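Local coordinates for enoyl-CoA hydratase (PDB 3PE8), which probably catalyses the reversible hydration of 2-enoyl-CoA thioesters to 3-hydroxyacyl-CoA and binds a zinc ion, at residues 43-48 with 93-98; 116-121 with 188-193. One frame throughout, in Å; residues are numbered along the deposited sequence.

From the N terminus, helix 35-50 comes first; the chain then passes through strand 56-61 and a long irregular stretch before 93-98, which leads into strand 95-99, returns to 43-48, closing the first loop as contact 1. Helix 106-113 leads on to strand 116-120. Several helices then follow before helix 183-195 returns to it and closes the second, longer loop as contact 2. The two loops run in series, neither enclosing nor crossing the other. They are joined through the sheet, where Gly97 probably hydrogen-bonds to Ile116 and Ile118 through backbone atoms. Contact 1 fixes a helix to one face, contact 2 a helix to the other.

Contact 1: 43-48 with 93-98; sequences RALSDA and KPVIGA
Lys93 reaches from the loop just before strand 95-99 to the last full turn of the helix, where its ammonium group meets the carbonyl of Ala48. NZ donates to Ala48 O at 2.9 Å, lying in the carbonyl plane with a C=O...N angle of 153°, bent somewhat from end-on. The side chain is fully stretched beyond CG (chi2 to chi4 all near 180°), so the chain spans the gap between the two backbones like a strut, and its methylene carbon CD passes 3.7 Å from the same oxygen. The amine also donates to Gln49 O and Val54 O, so three carbonyls grip one buried cation. Two of them belong to the C-terminal end of helix 35-50, where the helix dipole would probably favour a positive charge. A lysine suits the place because a long, flexible chain can carry that charge in from the strand.

The helix lies between strands 19-24 and 56-61 in the chain, in a right-handed beta-alpha-beta crossover of the crotonase fold, and covers the sheet face to which Val95 points. One turn back along the helix, and into the strand proper, Leu45 and Val95 meet more loosely: CD2 of the leucine stands 4.5 Å from CG2 of the valine, methyl against methyl. The first bond of the Leu45 side chain points neither to nor from the strand, and it is CD2 at the far end that closes on the valine; the short, beta-branched valine suits an extended strand. Trp88 touches both side chains, while Val57 of the neighbouring strand packs on Val95 and on Ala48, whose small methyl lets the helix settle close to the sheet. On the other face, Ile96 packs against Val190 and Ala191 of helix 183-195.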
ATOM      1  N   ARG A  43       3.020 -31.464  -1.741  1.00 16.39           N
ATOM      2  CA  ARG A  43       3.821 -32.149  -0.743  1.00 17.05           C
ATOM      3  C   ARG A  43       5.287 -32.302  -1.177  1.00 16.49           C
ATOM      4  O   ARG A  43       6.191 -32.127  -0.383  1.00 17.11           O
ATOM      5  CB  ARG A  43       3.215 -33.523  -0.396  1.00 18.26           C
ATOM      6  CG  ARG A  43       4.011 -34.310   0.635  1.00 23.36           C
ATOM      7  CD  ARG A  43       3.244 -35.557   1.091  1.00 31.08           C
ATOM      8  NE  ARG A  43       3.139 -36.511  -0.023  1.00 36.66           N
ATOM      9  CZ  ARG A  43       2.027 -36.848  -0.687  1.00 38.55           C
ATOM     10  NH1 ARG A  43       0.825 -36.337  -0.379  1.00 39.92           N
ATOM     11  NH2 ARG A  43       2.127 -37.726  -1.679  1.00 38.06           N
ATOM     12  N   ALA A  44       5.507 -32.615  -2.448  1.00 15.56           N
ATOM     13  CA  ALA A  44       6.864 -32.749  -2.977  1.00 14.98           C
ATOM     14  C   ALA A  44       7.659 -31.437  -2.897  1.00 14.35           C
ATOM     15  O   ALA A  44       8.866 -31.453  -2.602  1.00 14.50           O
ATOM     16  CB  ALA A  44       6.820 -33.288  -4.434  1.00 13.81           C
ATOM     17  N   LEU A  45       6.993 -30.310  -3.116  1.00 14.05           N
ATOM     18  CA  LEU A  45       7.632 -29.001  -2.953  1.00 13.48           C
ATOM     19  C   LEU A  45       8.085 -28.780  -1.514  1.00 14.44           C
ATOM     20  O   LEU A  45       9.236 -28.376  -1.256  1.00 14.62           O
ATOM     21  CB  LEU A  45       6.720 -27.854  -3.426  1.00 13.20           C
ATOM     22  CG  LEU A  45       6.541 -27.688  -4.942  1.00 12.12           C
ATOM     23  CD1 LEU A  45       5.512 -26.587  -5.226  1.00 13.70           C
ATOM     24  CD2 LEU A  45       7.868 -27.430  -5.662  1.00 12.17           C
ATOM     25  N   SER A  46       7.202 -29.081  -0.564  1.00 14.46           N
ATOM     26  CA  SER A  46       7.510 -28.951   0.841  1.00 16.90           C
ATOM     27  C   SER A  46       8.633 -29.890   1.243  1.00 16.23           C
ATOM     28  O   SER A  46       9.556 -29.524   1.992  1.00 16.75           O
ATOM     29  CB  SER A  46       6.262 -29.268   1.670  1.00 19.25           C
ATOM     30  OG  SER A  46       5.431 -28.137   1.623  1.00 23.97           O
ATOM     31  N   ASP A  47       8.589 -31.098   0.715  1.00 16.21           N
ATOM     32  CA  ASP A  47       9.615 -32.086   1.050  1.00 17.19           C
ATOM     33  C   ASP A  47      10.978 -31.617   0.516  1.00 16.48           C
ATOM     34  O   ASP A  47      12.005 -31.767   1.199  1.00 17.99           O
ATOM     35  CB  ASP A  47       9.259 -33.470   0.486  1.00 18.21           C
ATOM     36  CG  ASP A  47       8.193 -34.218   1.307  1.00 22.07           C
ATOM     37  OD1 ASP A  47       7.857 -33.850   2.448  1.00 25.85           O
ATOM     38  OD2 ASP A  47       7.697 -35.236   0.793  1.00 28.99           O
ATOM     39  N   ALA A  48      10.994 -31.034  -0.698  1.00 15.12           N
ATOM     40  CA  ALA A  48      12.224 -30.515  -1.288  1.00 13.68           C
ATOM     41  C   ALA A  48      12.789 -29.384  -0.419  1.00 14.25           C
ATOM     42  O   ALA A  48      13.979 -29.325  -0.168  1.00 14.77           O
ATOM     43  CB  ALA A  48      11.980 -30.036  -2.736  1.00 12.62           C
ATOM     44  N   LYS A  93      14.193 -22.176  -1.389  1.00 12.50           N
ATOM     45  CA  LYS A  93      15.007 -22.783  -2.458  1.00 12.01           C
ATOM     46  C   LYS A  93      14.392 -22.436  -3.825  1.00 11.61           C
ATOM     47  O   LYS A  93      13.188 -22.531  -4.002  1.00 12.08           O
ATOM     48  CB  LYS A  93      15.067 -24.299  -2.261  1.00 12.17           C
ATOM     49  CG  LYS A  93      15.730 -24.700  -0.937  1.00 13.65           C
ATOM     50  CD  LYS A  93      15.841 -26.173  -0.756  1.00 15.92           C
ATOM     51  CE  LYS A  93      16.369 -26.503   0.617  1.00 13.64           C
ATOM     52  NZ  LYS A  93      16.328 -27.970   0.860  1.00 15.14           N
ATOM     53  N   PRO A  94      15.221 -22.092  -4.810  1.00 11.15           N
ATOM     54  CA  PRO A  94      14.684 -21.693  -6.077  1.00 11.34           C
ATOM     55  C   PRO A  94      13.956 -22.794  -6.837  1.00 10.61           C
ATOM     56  O   PRO A  94      14.392 -23.934  -6.833  1.00 10.55           O
ATOM     57  CB  PRO A  94      15.918 -21.298  -6.884  1.00 11.76           C
ATOM     58  CG  PRO A  94      16.986 -21.095  -5.934  1.00 14.60           C
ATOM     59  CD  PRO A  94      16.670 -21.866  -4.721  1.00 11.83           C
ATOM     60  N   VAL A  95      12.867 -22.415  -7.503  1.00  9.43           N
ATOM     61  CA  VAL A  95      12.062 -23.297  -8.346  1.00  8.79           C
ATOM     62  C   VAL A  95      12.100 -22.788  -9.782  1.00  9.17           C
ATOM     63  O   VAL A  95      11.687 -21.664 -10.066  1.00  9.60           O
ATOM     64  CB  VAL A  95      10.590 -23.379  -7.892  1.00  9.78           C
ATOM     65  CG1 VAL A  95       9.787 -24.309  -8.823  1.00 10.87           C
ATOM     66  CG2 VAL A  95      10.509 -23.923  -6.453  1.00 10.79           C
ATOM     67  N   ILE A  96      12.638 -23.608 -10.666  1.00  8.26           N
ATOM     68  CA  ILE A  96      12.781 -23.326 -12.098  1.00  8.09           C
ATOM     69  C   ILE A  96      11.693 -24.116 -12.807  1.00  8.87           C
ATOM     70  O   ILE A  96      11.592 -25.336 -12.624  1.00 10.44           O
ATOM     71  CB  ILE A  96      14.131 -23.796 -12.658  1.00  8.59           C
ATOM     72  CG1 ILE A  96      15.266 -23.012 -12.036  1.00  9.05           C
ATOM     73  CG2 ILE A  96      14.140 -23.644 -14.242  1.00  9.99           C
ATOM     74  CD1 ILE A  96      16.651 -23.707 -12.173  1.00 10.26           C
ATOM     75  N   GLY A  97      10.837 -23.424 -13.554  1.00  8.65           N
ATOM     76  CA  GLY A  97       9.849 -24.111 -14.396  1.00  8.84           C
ATOM     77  C   GLY A  97      10.419 -24.325 -15.767  1.00  8.99           C
ATOM     78  O   GLY A  97      10.817 -23.336 -16.435  1.00  9.45           O
ATOM     79  N   ALA A  98      10.481 -25.589 -16.216  1.00  8.15           N
ATOM     80  CA  ALA A  98      10.945 -25.934 -17.566  1.00  8.21           C
ATOM     81  C   ALA A  98       9.696 -26.285 -18.346  1.00  8.38           C
ATOM     82  O   ALA A  98       9.141 -27.395 -18.232  1.00  8.82           O
ATOM     83  CB  ALA A  98      11.950 -27.092 -17.523  1.00  9.11           C
TER

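Contact 2: 116-121 with 188-193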
ATOM      1  N   ILE A 116      11.742 -18.784 -11.850  1.00  8.45           N
ATOM      2  CA  ILE A 116      12.457 -18.591 -13.125  1.00  8.03           C
ATOM      3  C   ILE A 116      11.836 -19.578 -14.122  1.00  8.33           C
ATOM      4  O   ILE A 116      11.677 -20.742 -13.795  1.00  9.20           O
ATOM      5  CB  ILE A 116      13.956 -18.983 -12.987  1.00  8.50           C
ATOM      6  CG1 ILE A 116      14.670 -18.115 -11.946  1.00 10.05           C
ATOM      7  CG2 ILE A 116      14.620 -18.965 -14.387  1.00  8.92           C
ATOM      8  CD1 ILE A 116      16.088 -18.713 -11.499  1.00  9.09           C
ATOM      9  N   LEU A 117      11.476 -19.114 -15.305  1.00  7.91           N
ATOM     10  CA  LEU A 117      10.963 -20.000 -16.352  1.00  8.12           C
ATOM     11  C   LEU A 117      11.923 -20.058 -17.532  1.00  8.80           C
ATOM     12  O   LEU A 117      12.494 -19.022 -17.952  1.00  9.63           O
ATOM     13  CB  LEU A 117       9.601 -19.531 -16.861  1.00  8.88           C
ATOM     14  CG  LEU A 117       8.425 -19.544 -15.881  1.00  9.05           C
ATOM     15  CD1 LEU A 117       7.100 -19.150 -16.557  1.00  9.65           C
ATOM     16  CD2 LEU A 117       8.278 -20.948 -15.252  1.00  8.27           C
ATOM     17  N   ILE A 118      12.075 -21.264 -18.073  1.00  8.59           N
ATOM     18  CA  ILE A 118      12.729 -21.521 -19.336  1.00  9.43           C
ATOM     19  C   ILE A 118      11.730 -22.299 -20.183  1.00  9.37           C
ATOM     20  O   ILE A 118      11.037 -23.146 -19.677  1.00  9.54           O
ATOM     21  CB  ILE A 118      13.996 -22.358 -19.136  1.00 10.36           C
ATOM     22  CG1 ILE A 118      14.994 -21.606 -18.237  1.00 14.11           C
ATOM     23  CG2 ILE A 118      14.630 -22.712 -20.510  1.00 13.23           C
ATOM     24  CD1 ILE A 118      16.128 -22.542 -17.676  1.00 17.92           C
ATOM     25  N   ALA A 119      11.635 -21.988 -21.476  1.00  9.69           N
ATOM     26  CA  ALA A 119      10.639 -22.604 -22.343  1.00 10.32           C
ATOM     27  C   ALA A 119      11.258 -23.350 -23.493  1.00 10.24           C
ATOM     28  O   ALA A 119      12.208 -22.893 -24.079  1.00 11.41           O
ATOM     29  CB  ALA A 119       9.696 -21.549 -22.932  1.00 10.95           C
ATOM     30  N   SER A 120      10.673 -24.489 -23.820  1.00  9.73           N
ATOM     31  CA  SER A 120      10.843 -25.100 -25.127  1.00 10.77           C
ATOM     32  C   SER A 120      10.233 -24.200 -26.215  1.00 11.17           C
ATOM     33  O   SER A 120       9.260 -23.451 -25.968  1.00 11.36           O
ATOM     34  CB  SER A 120      10.127 -26.461 -25.109  1.00 11.06           C
ATOM     35  OG  SER A 120      10.099 -27.026 -26.380  1.00 15.03           O
ATOM     36  N   GLU A 121      10.769 -24.337 -27.435  1.00 13.26           N
ATOM     37  CA  GLU A 121      10.199 -23.724 -28.616  0.70 14.72           C
ATOM     38  C   GLU A 121       8.714 -24.138 -28.759  1.00 15.73           C
ATOM     39  O   GLU A 121       7.923 -23.407 -29.342  1.00 17.38           O
ATOM     40  CB  GLU A 121      10.999 -24.155 -29.861  0.70 16.61           C
ATOM     41  CG  GLU A 121      10.938 -25.683 -30.110  0.70 19.94           C
ATOM     42  CD  GLU A 121      12.049 -26.227 -31.011  0.70 23.38           C
ATOM     43  OE1 GLU A 121      12.612 -25.448 -31.832  0.70 30.35           O
ATOM     44  OE2 GLU A 121      12.379 -27.437 -30.896  0.70 18.68           O
ATOM     45  N   ARG A 188      19.008 -27.517 -16.316  1.00 10.99           N
ATOM     46  CA  ARG A 188      20.124 -28.018 -15.488  1.00 11.79           C
ATOM     47  C   ARG A 188      21.304 -27.057 -15.458  1.00 12.19           C
ATOM     48  O   ARG A 188      21.973 -26.952 -14.437  1.00 12.07           O
ATOM     49  CB  ARG A 188      20.565 -29.416 -15.929  1.00 11.49           C
ATOM     50  CG  ARG A 188      19.602 -30.533 -15.487  1.00 13.49           C
ATOM     51  CD  ARG A 188      20.159 -31.901 -15.807  1.00 13.83           C
ATOM     52  NE  ARG A 188      20.053 -32.293 -17.208  1.00 14.55           N
ATOM     53  CZ  ARG A 188      19.026 -32.958 -17.754  1.00 15.67           C
ATOM     54  NH1 ARG A 188      17.937 -33.284 -17.037  1.00 15.84           N
ATOM     55  NH2 ARG A 188      19.072 -33.280 -19.032  1.00 15.85           N
ATOM     56  N   ARG A 189      21.555 -26.338 -16.562  1.00 12.72           N
ATOM     57  CA  ARG A 189      22.615 -25.336 -16.596  1.00 13.24           C
ATOM     58  C   ARG A 189      22.336 -24.217 -15.622  1.00 11.99           C
ATOM     59  O   ARG A 189      23.251 -23.806 -14.882  1.00 12.76           O
ATOM     60  CB  ARG A 189      22.811 -24.741 -18.011  1.00 14.75           C
ATOM     61  CG  ARG A 189      23.367 -25.648 -19.023  1.00 18.74           C
ATOM     62  CD  ARG A 189      23.824 -24.863 -20.265  1.00 23.79           C
ATOM     63  NE  ARG A 189      22.766 -23.987 -20.820  1.00 24.33           N
ATOM     64  CZ  ARG A 189      22.058 -24.262 -21.925  1.00 28.09           C
ATOM     65  NH1 ARG A 189      22.248 -25.416 -22.610  1.00 27.91           N
ATOM     66  NH2 ARG A 189      21.121 -23.408 -22.336  1.00 28.52           N
ATOM     67  N   VAL A 190      21.099 -23.704 -15.610  1.00 11.60           N
ATOM     68  CA  VAL A 190      20.730 -22.644 -14.689  1.00 11.42           C
ATOM     69  C   VAL A 190      20.788 -23.140 -13.261  1.00 10.35           C
ATOM     70  O   VAL A 190      21.376 -22.511 -12.406  1.00 11.85           O
ATOM     71  CB  VAL A 190      19.355 -22.033 -15.043  1.00 11.65           C
ATOM     72  CG1 VAL A 190      18.907 -21.056 -13.984  1.00 13.27           C
ATOM     73  CG2 VAL A 190      19.435 -21.390 -16.441  1.00 13.45           C
ATOM     74  N   ALA A 191      20.262 -24.350 -13.021  1.00 10.83           N
ATOM     75  CA  ALA A 191      20.328 -24.929 -11.698  1.00 10.15           C
ATOM     76  C   ALA A 191      21.770 -25.091 -11.212  1.00 10.91           C
ATOM     77  O   ALA A 191      22.053 -24.808 -10.047  1.00 11.28           O
ATOM     78  CB  ALA A 191      19.546 -26.256 -11.664  1.00  9.68           C
ATOM     79  N   ALA A 192      22.665 -25.544 -12.094  1.00 11.30           N
ATOM     80  CA  ALA A 192      24.045 -25.761 -11.718  1.00 11.57           C
ATOM     81  C   ALA A 192      24.753 -24.446 -11.340  1.00 12.37           C
ATOM     82  O   ALA A 192      25.533 -24.404 -10.376  1.00 11.87           O
ATOM     83  CB  ALA A 192      24.814 -26.475 -12.832  1.00 12.66           C
ATOM     84  N   SER A 193      24.433 -23.379 -12.055  1.00 12.51           N
ATOM     85  CA  SER A 193      24.948 -22.059 -11.689  1.00 13.41           C
ATOM     86  C   SER A 193      24.522 -21.630 -10.295  1.00 13.23           C
ATOM     87  O   SER A 193      25.331 -21.140  -9.524  1.00 14.07           O
ATOM     88  CB  SER A 193      24.555 -20.990 -12.706  1.00 14.38           C
ATOM     89  OG  SER A 193      25.060 -21.313 -13.968  1.00 16.68           O
TER
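In the crotonase fold the central sheet is flanked by helices, and here helix 183-195 lies against strand 116-120, one of the sheet's parallel strands. Its point of contact is Val190, which faces the strand and sets its two methyls against two isoleucines of the same sheet face. CG2 of Val190 comes 3.7 Å from CD1 of Ile118, and the same CD1 lies 4.2 Å from Val190 CB. The other branch is more distant: Val190 CG1 is 4.4 Å from Ile116 CD1. Ile118 and Val190 run past one another in opposite directions, with CD1 lying beside the valine's CB-CG2 branch. With chi1 at -61°, CG1 of Ile118 lies anti to its carbonyl carbon, and the extended second torsion carries CD1 out to the helix.

Isoleucine suits the strand, since its beta branch fits an extended backbone and its longer arm spans the gap; the compact, two-methyl valine sits over the ends of both arms. Arg155 of the second subunit packs on both Ile118 and Val190, and Gly151 of that subunit on Ile116, so the cluster borders a subunit interface. On the helix's more exposed side, Arg189 forms a salt bridge to Glu176. With no hydrogen bond between the two segments, their attachment rests on methyl-to-methyl dispersion and the exclusion of water.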